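PDB 4Z0C: toll-like receptor 13 from Mus musculus, which recognises and binds bacterial 23S rRNA as an innate immune receptor, signalling through MYD88 and TRAF6 to activate NF-kappa-B. Local coordinates for residues C665-L670 and I702-A707. Numbering follows the deposited sequence.
Sequences CTCDNL and IDFDDA
The ring of F704 meets mostly backbone rather than side chains: no hydrogen bond joins 665-670 to 702-707, and the aromatic packs obliquely on the backbone from C665 to C667, where the chain leads into a turn. Three approaches establish this: CE1 lies 3.2 Å from C665 O, CZ lies 3.5 Å from T666 C, and CZ is 3.8 Å from C667 N. F704 reaches this backbone because CG stands anti to its backbone N (chi1 168°), on a bond already directed at the other segment. Side-chain atoms frame the ring more loosely, with C665 CB 3.9 Å from F704 CD1 and L670 CD1 at the ring edge, near its plane, 4.4 Å from F704 CE2.

A second patch is polar against apolar: L670 and D706 cross at about a right angle, D706 OD1 resting 3.4 Å from L670 CD1 and nearly as close to CD2. The other carboxylate oxygen, OD2, accepts a hydrogen bond from N674 of helix 670-678, with K673 a long, weak ionic partner. The turn has its own brace, an ST turn in which D668 N donates to T666 OG1 over 3.2 Å (N-H...O angle 149°).

Both segments belong to the LRRCT module that ends the ectodomain's leucine-rich repeat solenoid. Disulfide C665-C692 joins the first segment to the chain beyond helix 670-678, and C667-C709 joins it to the last residue. These bridges and the D706-N674 bond probably hold the segments in place, leaving their mutual contact mainly to van der Waals fit, not polar pairing.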
loop_
_atom_site.group_PDB
_atom_site.type_symbol
_atom_site.label_atom_id
_atom_site.label_comp_id
_atom_site.label_asym_id
_atom_site.label_seq_id
_atom_site.Cartn_x
_atom_site.Cartn_y
_atom_site.Cartn_z
ATOM N N CYS A 665 -38.091 -3.545 12.904
ATOM C CA CYS A 665 -39.432 -3.039 13.144
ATOM C C CYS A 665 -40.134 -3.878 14.212
ATOM O O CYS A 665 -41.039 -4.657 13.919
ATOM C CB CYS A 665 -40.242 -3.027 11.850
ATOM S SG CYS A 665 -39.613 -1.860 10.621
ATOM N N THR A 666 -39.693 -3.705 15.453
ATOM C CA THR A 666 -40.298 -4.352 16.598
ATOM C C THR A 666 -40.408 -3.289 17.672
ATOM O O THR A 666 -39.930 -2.161 17.491
ATOM C CB THR A 666 -39.430 -5.504 17.167
ATOM O OG1 THR A 666 -38.304 -4.952 17.865
ATOM C CG2 THR A 666 -38.933 -6.434 16.064
ATOM N N CYS A 667 -40.980 -3.675 18.807
ATOM C CA CYS A 667 -41.197 -2.779 19.933
ATOM C C CYS A 667 -39.897 -2.353 20.609
ATOM O O CYS A 667 -39.886 -1.383 21.364
ATOM C CB CYS A 667 -42.127 -3.437 20.970
ATOM S SG CYS A 667 -43.857 -3.586 20.449
ATOM N N ASP A 668 -38.807 -3.079 20.363
ATOM C CA ASP A 668 -37.518 -2.694 20.934
ATOM C C ASP A 668 -37.102 -1.314 20.435
ATOM O O ASP A 668 -36.380 -0.591 21.116
ATOM C CB ASP A 668 -36.443 -3.719 20.596
ATOM C CG ASP A 668 -36.649 -5.032 21.322
ATOM O OD1 ASP A 668 -37.778 -5.557 21.275
ATOM O OD2 ASP A 668 -35.691 -5.533 21.945
ATOM N N ASN A 669 -37.581 -0.951 19.249
ATOM C CA ASN A 669 -37.251 0.331 18.641
ATOM C C ASN A 669 -38.360 1.355 18.723
ATOM O O ASN A 669 -38.274 2.413 18.080
ATOM C CB ASN A 669 -36.847 0.131 17.174
ATOM C CG ASN A 669 -35.476 -0.461 17.041
ATOM O OD1 ASN A 669 -34.559 -0.055 17.748
ATOM N ND2 ASN A 669 -35.333 -1.457 16.170
ATOM N N LEU A 670 -39.400 1.042 19.500
ATOM C CA LEU A 670 -40.566 1.919 19.594
ATOM C C LEU A 670 -40.193 3.297 20.126
ATOM O O LEU A 670 -40.583 4.288 19.546
ATOM C CB LEU A 670 -41.693 1.298 20.428
ATOM C CG LEU A 670 -42.923 2.205 20.564
ATOM C CD1 LEU A 670 -43.487 2.495 19.185
ATOM C CD2 LEU A 670 -43.990 1.593 21.458
ATOM N N ILE A 702 -40.708 3.684 9.721
ATOM C CA ILE A 702 -41.431 4.912 9.961
ATOM C C ILE A 702 -42.936 4.637 10.112
ATOM O O ILE A 702 -43.665 5.406 10.754
ATOM C CB ILE A 702 -41.092 5.931 8.835
ATOM C CG1 ILE A 702 -41.128 7.356 9.337
ATOM C CG2 ILE A 702 -41.914 5.702 7.546
ATOM C CD1 ILE A 702 -41.517 8.307 8.249
ATOM N N ASP A 703 -43.384 3.535 9.506
ATOM C CA ASP A 703 -44.787 3.138 9.514
ATOM C C ASP A 703 -44.962 1.873 10.318
ATOM O O ASP A 703 -45.451 0.869 9.799
ATOM C CB ASP A 703 -45.253 2.860 8.093
ATOM C CG ASP A 703 -45.078 4.057 7.184
ATOM O OD1 ASP A 703 -45.334 5.192 7.652
ATOM O OD2 ASP A 703 -44.665 3.872 6.012
ATOM N N PHE A 704 -44.619 1.929 11.597
ATOM C CA PHE A 704 -44.633 0.729 12.418
ATOM C C PHE A 704 -45.834 0.786 13.338
ATOM O O PHE A 704 -46.023 1.762 14.078
ATOM C CB PHE A 704 -43.330 0.581 13.207
ATOM C CG PHE A 704 -43.392 -0.464 14.274
ATOM C CD1 PHE A 704 -43.301 -1.806 13.946
ATOM C CD2 PHE A 704 -43.548 -0.110 15.605
ATOM C CE1 PHE A 704 -43.367 -2.772 14.924
ATOM C CE2 PHE A 704 -43.614 -1.073 16.593
ATOM C CZ PHE A 704 -43.523 -2.407 16.252
ATOM N N ASP A 705 -46.665 -0.250 13.249
ATOM C CA ASP A 705 -47.877 -0.330 14.057
ATOM C C ASP A 705 -47.581 -0.211 15.551
ATOM O O ASP A 705 -47.199 -1.183 16.216
ATOM C CB ASP A 705 -48.642 -1.615 13.755
ATOM C CG ASP A 705 -50.108 -1.517 14.129
ATOM O OD1 ASP A 705 -50.577 -0.393 14.416
ATOM O OD2 ASP A 705 -50.786 -2.566 14.140
ATOM N N ASP A 706 -47.768 1.003 16.055
ATOM C CA ASP A 706 -47.448 1.379 17.426
ATOM C C ASP A 706 -48.309 0.577 18.420
ATOM O O ASP A 706 -47.926 0.335 19.569
ATOM C CB ASP A 706 -47.675 2.888 17.570
ATOM C CG ASP A 706 -46.896 3.502 18.709
ATOM O OD1 ASP A 706 -46.773 2.864 19.775
ATOM O OD2 ASP A 706 -46.405 4.640 18.527
ATOM N N ALA A 707 -49.473 0.154 17.938
ATOM C CA ALA A 707 -50.504 -0.495 18.745
ATOM C C ALA A 707 -50.107 -1.844 19.367
ATOM O O ALA A 707 -50.679 -2.262 20.372
ATOM C CB ALA A 707 -51.790 -0.631 17.933
#